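Long-range contacts in carboxyl esterase NP (Bacillus subtilis, PDB 4CCW), which catalyses the hydrolysis of carboxylic esters to an alcohol and a carboxylate, as a carboxylesterase of the alpha/beta hydrolase superfamily: residues A[266-271]-A[281-286]; A[235-240]-A[285-290]; A[151-156]-A[242-247]; A[55-60]-A[124-129]; A[131-136]-A[155-160]. One frame throughout, in Å; residues are numbered along the deposited sequence.

Interaction 1. Residues A[266-271]-A[281-286]; sequences EVIKNA and AYVNER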
# COMPACT_ATOMS: atom_id res chain seq x y z
N GLU A 266 14.23 -10.01 -3.70
CA GLU A 266 14.80 -10.76 -2.57
C GLU A 266 13.76 -11.11 -1.53
O GLU A 266 12.76 -10.40 -1.37
CB GLU A 266 15.99 -10.03 -1.92
CG GLU A 266 15.62 -8.74 -1.22
CD GLU A 266 16.82 -8.05 -0.60
OE1 GLU A 266 17.69 -7.56 -1.36
OE2 GLU A 266 16.90 -8.02 0.64
N VAL A 267 14.00 -12.23 -0.85
CA VAL A 267 13.20 -12.66 0.28
C VAL A 267 14.00 -12.32 1.53
O VAL A 267 15.11 -12.80 1.72
CB VAL A 267 12.91 -14.17 0.25
CG1 VAL A 267 12.20 -14.60 1.53
CG2 VAL A 267 12.06 -14.53 -0.96
N ILE A 268 13.41 -11.47 2.36
CA ILE A 268 14.06 -10.89 3.53
C ILE A 268 13.91 -11.78 4.76
O ILE A 268 12.86 -12.37 4.98
CB ILE A 268 13.50 -9.49 3.81
CG1 ILE A 268 13.99 -8.53 2.73
CG2 ILE A 268 13.89 -8.99 5.20
CD1 ILE A 268 13.21 -7.24 2.67
N LYS A 269 14.96 -11.84 5.57
CA LYS A 269 14.94 -12.66 6.78
C LYS A 269 14.12 -12.01 7.89
O LYS A 269 14.02 -10.78 7.97
CB LYS A 269 16.37 -12.95 7.27
CG LYS A 269 17.20 -13.81 6.33
CD LYS A 269 16.41 -14.99 5.77
CE LYS A 269 17.32 -16.06 5.19
NZ LYS A 269 18.02 -15.67 3.92
N ASN A 270 13.51 -12.85 8.73
CA ASN A 270 12.88 -12.39 9.96
C ASN A 270 11.78 -11.36 9.72
O ASN A 270 11.61 -10.42 10.50
CB ASN A 270 13.94 -11.83 10.94
CG ASN A 270 15.01 -12.85 11.30
OD1 ASN A 270 16.22 -12.56 11.25
ND2 ASN A 270 14.57 -14.05 11.68
N ALA A 271 11.06 -11.52 8.61
CA ALA A 271 9.95 -10.65 8.28
C ALA A 271 8.93 -11.43 7.47
O ALA A 271 9.26 -12.41 6.82
CB ALA A 271 10.43 -9.43 7.49
N ALA A 281 14.64 -0.93 9.84
CA ALA A 281 16.05 -0.54 9.62
C ALA A 281 16.61 -1.12 8.32
O ALA A 281 17.27 -0.40 7.55
CB ALA A 281 16.92 -0.93 10.81
N TYR A 282 16.34 -2.39 8.06
CA TYR A 282 16.83 -3.02 6.83
C TYR A 282 16.08 -2.50 5.63
O TYR A 282 16.68 -2.14 4.62
CB TYR A 282 16.72 -4.55 6.87
CG TYR A 282 17.24 -5.17 5.58
CD1 TYR A 282 18.61 -5.21 5.33
CD2 TYR A 282 16.36 -5.65 4.60
CE1 TYR A 282 19.10 -5.74 4.14
CE2 TYR A 282 16.85 -6.18 3.41
CZ TYR A 282 18.21 -6.23 3.19
OH TYR A 282 18.69 -6.74 2.01
N VAL A 283 14.75 -2.50 5.73
CA VAL A 283 13.90 -2.13 4.59
C VAL A 283 14.11 -0.67 4.17
O VAL A 283 14.21 -0.37 2.96
CB VAL A 283 12.42 -2.43 4.89
CG1 VAL A 283 11.52 -1.87 3.80
CG2 VAL A 283 12.23 -3.94 5.01
N ASN A 284 14.21 0.22 5.16
CA ASN A 284 14.49 1.63 4.89
C ASN A 284 15.74 1.82 4.04
O ASN A 284 15.67 2.48 3.01
CB ASN A 284 14.65 2.42 6.20
CG ASN A 284 13.34 2.59 6.94
OD1 ASN A 284 12.29 2.19 6.47
ND2 ASN A 284 13.41 3.19 8.13
N GLU A 285 16.87 1.25 4.47
CA GLU A 285 18.15 1.38 3.76
C GLU A 285 18.12 0.71 2.39
O GLU A 285 18.66 1.24 1.41
CB GLU A 285 19.31 0.80 4.59
CG GLU A 285 20.70 0.96 3.96
CD GLU A 285 21.04 -0.06 2.87
OE1 GLU A 285 20.47 -1.17 2.86
OE2 GLU A 285 21.90 0.25 2.01
N ARG A 286 17.50 -0.47 2.34
CA ARG A 286 17.47 -1.27 1.11
C ARG A 286 16.75 -0.51 0.00
O ARG A 286 17.23 -0.47 -1.12
CB ARG A 286 16.79 -2.62 1.36
CG ARG A 286 16.69 -3.52 0.13
CD ARG A 286 18.06 -3.94 -0.35
NE ARG A 286 18.10 -4.61 -1.66
CZ ARG A 286 18.42 -4.02 -2.82
NH1 ARG A 286 18.70 -2.72 -2.86
NH2 ARG A 286 18.46 -4.73 -3.94
O HOH W 1 17.20 -7.12 -4.22
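Ile268 lays its CG1-CD1 branch obliquely against the ring of Tyr282, with CG1 3.8 Å from CE2, and its CD1 reaches on to Val283 CG2 at 4.2 Å. Branched and apolar, it touches two neighbouring helix positions. Beyond it the contact turns polar. The carboxylate of Glu266 is shared between two helix residues one turn apart: OE2 accepts a hydrogen bond from Tyr282 OH at 2.6 Å, through the lone pair on the side of OE1, while OE1 forms a salt bridge with Arg286 NE at 3.0 Å. Strand residues 266-268 and helix residues 281-286 run roughly antiparallel, at 153°; they belong to strand 263-268 and the C-terminal helix 280-291 of the alpha/beta hydrolase fold, in which helices pack on a central sheet. The guanidinium meets OE1 edge-on, in its own plane, but from above the carboxylate plane; a water bridges Glu266 OE1 and Arg286 NH2. Glu266 CG sits between the backbone N and carbonyl carbon (chi1 67°), and the chain then runs out extended, which carries the carboxylate across to the helix. Arg286 CB lies over the rim of one face of the Tyr282 ring, and Arg286 NH2 has a second acidic partner in Glu264.

Interaction 2. Residues A[235-240]-A[285-290]; sequences PILLLL and ERVMRF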
# COMPACT_ATOMS: atom_id res chain seq x y z
N PRO A 235 12.39 0.15 -13.70
CA PRO A 235 13.11 -0.69 -12.73
C PRO A 235 12.26 -0.99 -11.51
O PRO A 235 11.60 -0.08 -10.98
CB PRO A 235 14.34 0.16 -12.33
CG PRO A 235 14.32 1.37 -13.20
CD PRO A 235 12.96 1.51 -13.80
N ILE A 236 12.30 -2.24 -11.06
CA ILE A 236 11.52 -2.72 -9.93
C ILE A 236 12.41 -3.36 -8.88
O ILE A 236 13.32 -4.12 -9.22
CB ILE A 236 10.46 -3.73 -10.41
CG1 ILE A 236 9.43 -3.04 -11.32
CG2 ILE A 236 9.83 -4.48 -9.25
CD1 ILE A 236 8.49 -4.00 -12.00
N LEU A 237 12.17 -3.01 -7.62
CA LEU A 237 12.76 -3.72 -6.50
C LEU A 237 11.60 -4.46 -5.88
O LEU A 237 10.63 -3.85 -5.46
CB LEU A 237 13.38 -2.76 -5.48
CG LEU A 237 13.80 -3.36 -4.12
CD1 LEU A 237 15.10 -4.15 -4.25
CD2 LEU A 237 13.98 -2.26 -3.08
N LEU A 238 11.71 -5.78 -5.83
CA LEU A 238 10.69 -6.60 -5.20
C LEU A 238 11.21 -7.15 -3.88
O LEU A 238 12.17 -7.90 -3.88
CB LEU A 238 10.25 -7.75 -6.13
CG LEU A 238 9.29 -8.79 -5.53
CD1 LEU A 238 7.94 -8.14 -5.18
CD2 LEU A 238 9.06 -9.94 -6.52
N LEU A 239 10.59 -6.73 -2.78
CA LEU A 239 10.89 -7.26 -1.46
C LEU A 239 9.76 -8.12 -0.94
O LEU A 239 8.59 -7.69 -0.96
CB LEU A 239 11.15 -6.14 -0.44
CG LEU A 239 12.26 -5.15 -0.74
CD1 LEU A 239 12.44 -4.19 0.43
CD2 LEU A 239 13.59 -5.85 -1.06
N LEU A 240 10.11 -9.32 -0.49
CA LEU A 240 9.16 -10.28 0.05
C LEU A 240 9.71 -10.74 1.39
O LEU A 240 10.92 -10.66 1.62
CB LEU A 240 9.02 -11.47 -0.90
CG LEU A 240 8.46 -11.17 -2.29
CD1 LEU A 240 9.05 -12.10 -3.35
CD2 LEU A 240 6.92 -11.25 -2.24
N GLU A 285 16.87 1.25 4.47
CA GLU A 285 18.15 1.38 3.76
C GLU A 285 18.12 0.71 2.39
O GLU A 285 18.66 1.24 1.41
CB GLU A 285 19.31 0.80 4.59
CG GLU A 285 20.70 0.96 3.96
CD GLU A 285 21.04 -0.06 2.87
OE1 GLU A 285 20.47 -1.17 2.86
OE2 GLU A 285 21.90 0.25 2.01
N ARG A 286 17.50 -0.47 2.34
CA ARG A 286 17.47 -1.27 1.11
C ARG A 286 16.75 -0.51 0.00
O ARG A 286 17.23 -0.47 -1.12
CB ARG A 286 16.79 -2.62 1.36
CG ARG A 286 16.69 -3.52 0.13
CD ARG A 286 18.06 -3.94 -0.35
NE ARG A 286 18.10 -4.61 -1.66
CZ ARG A 286 18.42 -4.02 -2.82
NH1 ARG A 286 18.70 -2.72 -2.86
NH2 ARG A 286 18.46 -4.73 -3.94
N VAL A 287 15.61 0.08 0.32
CA VAL A 287 14.85 0.86 -0.65
C VAL A 287 15.63 2.09 -1.09
O VAL A 287 15.71 2.41 -2.28
CB VAL A 287 13.46 1.25 -0.09
CG1 VAL A 287 12.82 2.32 -0.97
CG2 VAL A 287 12.55 0.03 0.01
N MET A 288 16.23 2.79 -0.12
CA MET A 288 17.04 3.95 -0.45
C MET A 288 18.19 3.62 -1.39
O MET A 288 18.43 4.34 -2.36
CB MET A 288 17.59 4.62 0.80
CG MET A 288 17.53 6.12 0.69
SD MET A 288 15.87 6.65 1.14
CE MET A 288 16.21 6.86 2.89
N ARG A 289 18.87 2.51 -1.11
CA ARG A 289 20.01 2.06 -1.90
C ARG A 289 19.59 1.81 -3.34
O ARG A 289 20.30 2.19 -4.28
CB ARG A 289 20.59 0.79 -1.29
CG ARG A 289 21.94 0.36 -1.85
CD ARG A 289 22.50 -0.77 -1.00
NE ARG A 289 22.00 -2.09 -1.41
CZ ARG A 289 21.68 -3.08 -0.58
NH1 ARG A 289 21.74 -2.92 0.73
NH2 ARG A 289 21.26 -4.24 -1.07
N PHE A 290 18.42 1.19 -3.51
CA PHE A 290 17.85 0.92 -4.82
C PHE A 290 17.54 2.20 -5.61
O PHE A 290 17.85 2.28 -6.80
CB PHE A 290 16.59 0.07 -4.69
CG PHE A 290 15.89 -0.17 -6.00
CD1 PHE A 290 16.40 -1.08 -6.92
CD2 PHE A 290 14.72 0.52 -6.31
CE1 PHE A 290 15.76 -1.30 -8.13
CE2 PHE A 290 14.08 0.30 -7.53
CZ PHE A 290 14.60 -0.61 -8.43
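Strand 236-240 and helix 285-290 lie nearly antiparallel, at 165°, with their axes 9.9 Å apart and Leu237 opposite Phe290. Leu237 carries the contact. Its CB sits squarely over the centre of the Phe290 ring, 3.5 Å from the centroid and 6° off the normal, a CH-pi contact that suits a flat aromatic pressed against a strand. The far end of the same ring reaches the backbone: CZ is 3.5 Å from Leu237 N, and the carbonyl carbon of Pro235 lies at the ring edge. With CG anti to the backbone N (chi1 168°), Leu237 places its two methyls against different helix residues. CD2 packs on Val287, 4.1 Å from CG2, whereas CD1 rests over one face of the Arg286 guanidinium, 3.4 Å from NH2. The same guanidinium is salt-bridged to Glu266 and Glu264 of strand 263-268. Arg289 NH2 lies over the rim of the opposite face, a closeness of like charges that the nearby acids would probably offset. Leu239 touches the aliphatic part of Arg286, CD2 to CG at 4.1 Å, and also meets Val287. Leu237 and Leu239, alternate residues of the strand, form an apolar surface against helix 280-291, the layered helix-on-sheet packing of the alpha/beta hydrolase fold.

Interaction 3. Residues A[151-156]-A[242-247]; sequences ILSPAE and EHEVIY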
# COMPACT_ATOMS: atom_id res chain seq x y z
N ILE A 151 8.26 -2.64 -4.74
CA ILE A 151 6.99 -3.35 -4.57
C ILE A 151 7.21 -4.31 -3.43
O ILE A 151 8.06 -5.19 -3.51
CB ILE A 151 6.57 -4.05 -5.89
CG1 ILE A 151 6.25 -2.99 -6.96
CG2 ILE A 151 5.41 -5.01 -5.67
CD1 ILE A 151 6.02 -3.54 -8.36
N LEU A 152 6.47 -4.10 -2.34
CA LEU A 152 6.68 -4.85 -1.11
C LEU A 152 5.50 -5.77 -0.87
O LEU A 152 4.37 -5.29 -0.78
CB LEU A 152 6.83 -3.90 0.09
CG LEU A 152 8.14 -3.14 0.36
CD1 LEU A 152 8.90 -2.69 -0.88
CD2 LEU A 152 7.89 -1.94 1.27
N SER A 153 5.75 -7.08 -0.75
CA SER A 153 4.68 -8.02 -0.37
C SER A 153 3.37 -7.73 -1.14
O SER A 153 2.32 -7.54 -0.53
CB SER A 153 4.39 -7.92 1.13
OG SER A 153 5.57 -8.10 1.89
N PRO A 154 3.43 -7.66 -2.49
CA PRO A 154 2.26 -7.20 -3.25
C PRO A 154 1.03 -8.10 -3.11
O PRO A 154 1.17 -9.33 -3.07
CB PRO A 154 2.74 -7.23 -4.69
CG PRO A 154 3.86 -8.25 -4.71
CD PRO A 154 4.54 -8.03 -3.39
N ALA A 155 -0.15 -7.50 -3.10
CA ALA A 155 -1.38 -8.29 -3.16
C ALA A 155 -1.40 -8.95 -4.52
O ALA A 155 -1.32 -8.28 -5.55
CB ALA A 155 -2.61 -7.42 -2.98
N GLU A 156 -1.49 -10.27 -4.52
CA GLU A 156 -1.40 -11.07 -5.75
C GLU A 156 -0.27 -10.59 -6.65
O GLU A 156 0.88 -10.68 -6.22
CB GLU A 156 -2.79 -11.20 -6.41
CG GLU A 156 -3.68 -12.11 -5.58
CD GLU A 156 -4.85 -12.69 -6.37
OE1 GLU A 156 -5.23 -12.14 -7.42
OE2 GLU A 156 -5.37 -13.73 -5.93
N GLU A 242 10.31 -13.74 4.38
CA GLU A 242 10.40 -15.20 4.52
C GLU A 242 9.17 -15.82 5.19
O GLU A 242 8.79 -16.94 4.87
CB GLU A 242 11.70 -15.63 5.25
CG GLU A 242 11.76 -15.27 6.73
CD GLU A 242 12.92 -15.93 7.49
OE1 GLU A 242 13.19 -17.13 7.33
OE2 GLU A 242 13.58 -15.23 8.27
N HIS A 243 8.55 -15.06 6.10
CA HIS A 243 7.39 -15.54 6.84
C HIS A 243 6.07 -15.16 6.20
O HIS A 243 5.02 -15.26 6.83
CB HIS A 243 7.51 -15.11 8.31
CG HIS A 243 8.71 -15.72 9.01
ND1 HIS A 243 9.61 -14.99 9.71
CD2 HIS A 243 9.17 -17.04 9.03
CE1 HIS A 243 10.57 -15.81 10.19
NE2 HIS A 243 10.30 -17.07 9.78
N GLU A 244 6.12 -14.74 4.93
CA GLU A 244 4.89 -14.41 4.17
C GLU A 244 3.85 -15.51 4.24
O GLU A 244 4.18 -16.69 4.18
CB GLU A 244 5.23 -14.08 2.70
CG GLU A 244 4.01 -13.77 1.84
CD GLU A 244 3.26 -12.54 2.31
OE1 GLU A 244 3.61 -11.42 1.88
OE2 GLU A 244 2.33 -12.72 3.13
N VAL A 245 2.57 -15.13 4.36
CA VAL A 245 1.47 -16.08 4.48
C VAL A 245 0.45 -15.97 3.35
O VAL A 245 -0.39 -16.87 3.18
CB VAL A 245 0.71 -15.91 5.82
CG1 VAL A 245 1.58 -16.32 7.01
CG2 VAL A 245 0.16 -14.49 5.94
N ILE A 246 0.47 -14.86 2.60
CA ILE A 246 -0.59 -14.64 1.60
C ILE A 246 -0.36 -15.45 0.32
O ILE A 246 -1.29 -15.65 -0.47
CB ILE A 246 -0.87 -13.13 1.29
CG1 ILE A 246 0.28 -12.48 0.48
CG2 ILE A 246 -1.19 -12.37 2.59
CD1 ILE A 246 -0.14 -11.27 -0.36
N TYR A 247 0.90 -15.87 0.14
CA TYR A 247 1.31 -16.84 -0.88
C TYR A 247 2.72 -17.29 -0.51
O TYR A 247 3.29 -16.85 0.51
CB TYR A 247 1.23 -16.25 -2.31
CG TYR A 247 1.77 -14.84 -2.40
CD1 TYR A 247 3.05 -14.53 -1.91
CD2 TYR A 247 1.00 -13.81 -2.95
CE1 TYR A 247 3.55 -13.25 -1.97
CE2 TYR A 247 1.49 -12.52 -3.03
CZ TYR A 247 2.78 -12.25 -2.54
OH TYR A 247 3.27 -10.97 -2.60
O HOH W 2 6.23 -10.75 1.35
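Among the direct hydrogen bonds, Tyr247 OH donates a hydrogen bond to Pro154 O at 2.7 Å, in the carbonyl plane on a lone pair, with a C=O...donor angle of 134°. A tyrosine suits the place because its rigid ring carries a hydroxyl across the gap between two loops. The side chains of Pro154 and Tyr247 cross at about a right angle, with Pro154 CD 3.3 Å from Tyr247 OH. The second link is made by water: one molecule donates to Ser153 OG and to Glu244 OE1, at 2.8 Å each, so that serine and carboxylate are joined although Ser153 OG and Glu244 OE1, 3.9 Å apart, are too far for a direct bond. Ser153 OG is also hydrogen-bonded to the carbonyl oxygen of His273. Within its own loop Glu244 is held by two backbone amides on OE2, Ile246 N at 2.9 Å and Val245 N at 2.7 Å, which fix the carboxylate's rotation and leave OE1 for other partners. Van der Waals contact is slighter: Ile246 CD1 touches Pro154 O at 3.6 Å, and Ile246 CG1 covers one face of the Tyr247 ring. Glu244 OE1 bonds to ND1 of His273, the probable proton acceptor of the active site, an acid-histidine pairing consistent with the catalytic triad of an alpha/beta hydrolase.

Interaction 4. Residues A[55-60]-A[124-129]; sequences PPLVLL and HMIGLS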
# COMPACT_ATOMS: atom_id res chain seq x y z
N PRO A 55 13.26 15.43 -4.80
CA PRO A 55 12.55 14.53 -5.72
C PRO A 55 11.32 13.90 -5.07
O PRO A 55 11.35 13.56 -3.89
CB PRO A 55 13.60 13.44 -6.02
CG PRO A 55 14.72 13.66 -5.07
CD PRO A 55 14.70 15.12 -4.76
N PRO A 56 10.22 13.77 -5.85
CA PRO A 56 9.00 13.19 -5.32
C PRO A 56 9.09 11.67 -5.08
O PRO A 56 9.76 10.94 -5.83
CB PRO A 56 7.94 13.52 -6.39
CG PRO A 56 8.64 14.32 -7.45
CD PRO A 56 10.11 14.13 -7.27
N LEU A 57 8.42 11.23 -4.02
CA LEU A 57 8.24 9.81 -3.72
C LEU A 57 6.80 9.56 -3.30
O LEU A 57 6.27 10.27 -2.44
CB LEU A 57 9.20 9.36 -2.61
CG LEU A 57 8.94 8.01 -1.92
CD1 LEU A 57 9.17 6.82 -2.86
CD2 LEU A 57 9.81 7.87 -0.68
N VAL A 58 6.17 8.57 -3.92
CA VAL A 58 4.77 8.27 -3.61
C VAL A 58 4.68 6.92 -2.88
O VAL A 58 5.26 5.92 -3.32
CB VAL A 58 3.87 8.31 -4.86
CG1 VAL A 58 2.46 7.83 -4.53
CG2 VAL A 58 3.81 9.71 -5.46
N LEU A 59 3.95 6.91 -1.77
CA LEU A 59 3.73 5.72 -0.96
C LEU A 59 2.27 5.27 -1.05
O LEU A 59 1.34 6.08 -0.94
CB LEU A 59 4.09 5.98 0.51
CG LEU A 59 5.43 6.65 0.82
CD1 LEU A 59 5.57 6.92 2.31
CD2 LEU A 59 6.60 5.83 0.31
N LEU A 60 2.09 3.97 -1.25
CA LEU A 60 0.77 3.38 -1.34
C LEU A 60 0.72 2.21 -0.35
O LEU A 60 1.38 1.19 -0.54
CB LEU A 60 0.46 2.93 -2.78
CG LEU A 60 0.24 4.03 -3.83
CD1 LEU A 60 0.21 3.41 -5.23
CD2 LEU A 60 -1.03 4.85 -3.57
N HIS A 124 9.39 8.32 -7.83
CA HIS A 124 9.65 7.02 -7.23
C HIS A 124 8.38 6.59 -6.55
O HIS A 124 7.58 7.43 -6.14
CB HIS A 124 10.80 7.09 -6.24
CG HIS A 124 12.15 7.31 -6.89
ND1 HIS A 124 12.74 6.38 -7.66
CD2 HIS A 124 13.02 8.40 -6.86
CE1 HIS A 124 13.93 6.84 -8.10
NE2 HIS A 124 14.10 8.08 -7.60
N MET A 125 8.19 5.27 -6.44
CA MET A 125 7.00 4.73 -5.80
C MET A 125 7.39 3.58 -4.90
O MET A 125 8.30 2.80 -5.22
CB MET A 125 5.99 4.23 -6.83
CG MET A 125 5.51 5.29 -7.81
SD MET A 125 4.36 4.59 -9.01
CE MET A 125 2.91 4.32 -7.97
N ILE A 126 6.68 3.48 -3.78
CA ILE A 126 6.78 2.34 -2.88
C ILE A 126 5.35 1.94 -2.56
O ILE A 126 4.53 2.79 -2.21
CB ILE A 126 7.52 2.69 -1.57
CG1 ILE A 126 8.95 3.19 -1.89
CG2 ILE A 126 7.55 1.50 -0.62
CD1 ILE A 126 9.65 3.85 -0.71
N GLY A 127 5.07 0.65 -2.68
CA GLY A 127 3.73 0.16 -2.39
C GLY A 127 3.83 -1.18 -1.71
O GLY A 127 4.61 -2.05 -2.14
N LEU A 128 3.06 -1.37 -0.64
CA LEU A 128 3.01 -2.64 0.05
C LEU A 128 1.61 -3.23 -0.09
O LEU A 128 0.61 -2.49 -0.09
CB LEU A 128 3.43 -2.48 1.53
CG LEU A 128 3.52 -3.73 2.40
CD1 LEU A 128 4.75 -3.69 3.30
CD2 LEU A 128 2.25 -3.90 3.22
N SER A 129 1.53 -4.57 -0.20
CA SER A 129 0.22 -5.27 -0.25
C SER A 129 -0.65 -4.69 -1.38
O SER A 129 -0.19 -4.59 -2.52
CB SER A 129 -0.46 -5.25 1.14
OG SER A 129 -1.90 -5.29 1.08
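Ile126 packs its side chain against two leucines of the neighbouring strand, in two parallel strands of the mixed central sheet of the alpha/beta hydrolase fold. From CB, 3.8 Å from Leu59 CD2, the chain runs through CG1, which meets Leu57 CD1, to the terminal CD1, 3.7 Å from that same leucine methyl and close to Leu59 CD2 as well. CG1 is anti to the carbonyl carbon (chi1 -59°), and this torsion lays the branch alongside the tips of the two leucines, which alternate along strand 56-60 on one face of the sheet. Leu59 lies beside Ile126 and points the same way; Leu57 crosses it at a slant. Branched aliphatic residues suit this face, where Trp77 of helix 74-80 packs on all three. On the other face Leu60 CD1 touches Met125 CE at 4.0 Å, the flexible thioether bending at its end to reach it, and helix 130-141 lies over both. Gly127, paired with Leu60, brings no side chain to that side.

The backbones are joined by a regular parallel ladder, the strands 16° apart in direction: Val58 N to His124 O, Ile126 N to Val58 O and Leu60 N to Ile126 O, all at 2.9 Å, with a weak bond from His124 N to Pro56 O at the start. Past the ladder comes Ser129, in the ligand pocket; Gly127, Ser129 and Gly131 fit GxSxG, a sequence pattern consistent with a nucleophile elbow. The last rung is Leu128 N to Leu60 O at 3.1 Å.

Interaction 5. Residues A[131-136]-A[155-160]; sequences GGLHTM and AETFLP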
# COMPACT_ATOMS: atom_id res chain seq x y z
N GLY A 131 -1.27 -1.67 -2.16
CA GLY A 131 -0.48 -0.58 -2.75
C GLY A 131 0.57 -1.07 -3.73
O GLY A 131 0.88 -0.38 -4.69
N GLY A 132 1.13 -2.25 -3.47
CA GLY A 132 2.12 -2.86 -4.38
C GLY A 132 1.47 -3.25 -5.71
O GLY A 132 2.07 -3.11 -6.78
N LEU A 133 0.23 -3.74 -5.63
CA LEU A 133 -0.55 -4.14 -6.80
C LEU A 133 -0.91 -2.92 -7.64
O LEU A 133 -0.71 -2.93 -8.87
CB LEU A 133 -1.80 -4.93 -6.37
CG LEU A 133 -2.93 -5.21 -7.37
CD1 LEU A 133 -2.43 -5.87 -8.65
CD2 LEU A 133 -3.96 -6.09 -6.64
N HIS A 134 -1.40 -1.87 -6.98
CA HIS A 134 -1.63 -0.56 -7.61
C HIS A 134 -0.37 -0.07 -8.28
O HIS A 134 -0.40 0.42 -9.41
CB HIS A 134 -2.13 0.46 -6.59
CG HIS A 134 -3.60 0.38 -6.31
ND1 HIS A 134 -4.49 1.24 -6.84
CD2 HIS A 134 -4.34 -0.50 -5.52
CE1 HIS A 134 -5.73 0.93 -6.42
NE2 HIS A 134 -5.64 -0.14 -5.60
N THR A 135 0.76 -0.21 -7.60
CA THR A 135 2.03 0.25 -8.15
C THR A 135 2.38 -0.50 -9.44
O THR A 135 2.72 0.14 -10.45
CB THR A 135 3.19 0.16 -7.12
OG1 THR A 135 2.92 1.08 -6.05
CG2 THR A 135 4.53 0.56 -7.77
N MET A 136 2.27 -1.82 -9.43
CA MET A 136 2.59 -2.60 -10.62
C MET A 136 1.63 -2.24 -11.75
O MET A 136 2.05 -2.05 -12.89
CB MET A 136 2.53 -4.11 -10.32
CG MET A 136 2.96 -4.99 -11.49
SD MET A 136 4.72 -4.78 -11.80
CE MET A 136 5.41 -6.08 -10.82
N ALA A 155 -0.15 -7.50 -3.10
CA ALA A 155 -1.38 -8.29 -3.16
C ALA A 155 -1.40 -8.95 -4.52
O ALA A 155 -1.32 -8.28 -5.55
CB ALA A 155 -2.61 -7.42 -2.98
N GLU A 156 -1.49 -10.27 -4.52
CA GLU A 156 -1.40 -11.07 -5.75
C GLU A 156 -0.27 -10.59 -6.65
O GLU A 156 0.88 -10.68 -6.22
CB GLU A 156 -2.79 -11.20 -6.41
CG GLU A 156 -3.68 -12.11 -5.58
CD GLU A 156 -4.85 -12.69 -6.37
OE1 GLU A 156 -5.23 -12.14 -7.42
OE2 GLU A 156 -5.37 -13.73 -5.93
N THR A 157 -0.58 -10.06 -7.83
CA THR A 157 0.44 -9.49 -8.75
C THR A 157 1.25 -10.58 -9.47
O THR A 157 1.17 -10.71 -10.69
CB THR A 157 1.35 -8.45 -8.04
OG1 THR A 157 0.53 -7.44 -7.44
CG2 THR A 157 2.36 -7.79 -9.03
N PHE A 158 2.04 -11.35 -8.72
CA PHE A 158 2.79 -12.47 -9.30
C PHE A 158 2.11 -13.83 -9.12
O PHE A 158 2.15 -14.67 -10.02
CB PHE A 158 4.23 -12.48 -8.78
CG PHE A 158 4.93 -11.18 -8.99
CD1 PHE A 158 5.34 -10.80 -10.27
CD2 PHE A 158 5.13 -10.31 -7.93
CE1 PHE A 158 5.96 -9.58 -10.48
CE2 PHE A 158 5.77 -9.10 -8.13
CZ PHE A 158 6.18 -8.73 -9.41
N LEU A 159 1.48 -14.04 -7.97
CA LEU A 159 0.81 -15.30 -7.66
C LEU A 159 -0.57 -14.99 -7.11
O LEU A 159 -0.74 -13.92 -6.52
CB LEU A 159 1.55 -16.07 -6.57
CG LEU A 159 2.93 -16.65 -6.85
CD1 LEU A 159 3.37 -17.42 -5.62
CD2 LEU A 159 2.89 -17.55 -8.09
N PRO A 160 -1.53 -15.93 -7.25
CA PRO A 160 -2.82 -15.72 -6.59
C PRO A 160 -2.71 -15.93 -5.10
O PRO A 160 -1.76 -16.58 -4.64
CB PRO A 160 -3.71 -16.81 -7.18
CG PRO A 160 -2.80 -17.83 -7.76
CD PRO A 160 -1.48 -17.17 -8.05
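Leu133 presses its CB against Ala155 O at 3.5 Å, near the start of helix 130-141, the helix that follows the probable nucleophile elbow of the alpha/beta hydrolase fold. Its CD2 goes on to touch the Ala155 methyl at 4.1 Å, while CD1 lies 3.6 Å from Thr157 OG1, the two side chains sliding past each other in opposite directions. CG anti to the backbone N (chi1 167°) sets the leucine over the loop, where one methyl meets Ala155 and the other Thr157. A turn later, Met136 meets Thr157 through aliphatic parts, CG to CG2 at 3.8 Å. Small Ala155 suits a place where the loop's CA comes within 5.6 Å of the helix CA of Leu133, and Thr157 serves both neighbours, with a methyl for Met136 and a hydroxyl beside Leu133.

What positions this shell is largely local bonding. Thr157 OG1 donates to Ala155 O at 2.8 Å, from above the carbonyl plane, which fixes the rotation of the side chain, with CG2 against Met136. The same CG2 also lies over the rim of one face of the Phe158 ring. Further out, Thr157 is backbone-bonded to Tyr222 and Phe224, and Leu133 packs on Phe220, so residues 220-224 adjoin both the loop and the helix. On the helix, Gly131 O accepts from both Thr135 N and Thr135 OG1, each at 2.9 Å, reaching it from opposite faces of its plane.

In the fold
Interactions 1 and 2 share Arg286 of helix 280-291, which packs against neighbouring strands 263-268 and 236-241; their centres are 9 Å apart and the strands are joined by Ile268 N to Leu240 O at 2.7 Å. From interaction 2 the sheet passes to interaction 3 through Leu239 O to Ser153 N at 2.9 Å, and on to interaction 4 through Leu152 N to Gly127 O at 2.8 Å. Interaction 5 lies on the other side of the sheet from helix 280-291 and meets the probable elbow where Ala155 N bonds to Ser129 O. The bound (2-hydroxyethoxy)acetic acid touches Ser129 and His273, and Glu244 of interaction 3 lies about 3 Å from His273, side chain to side chain.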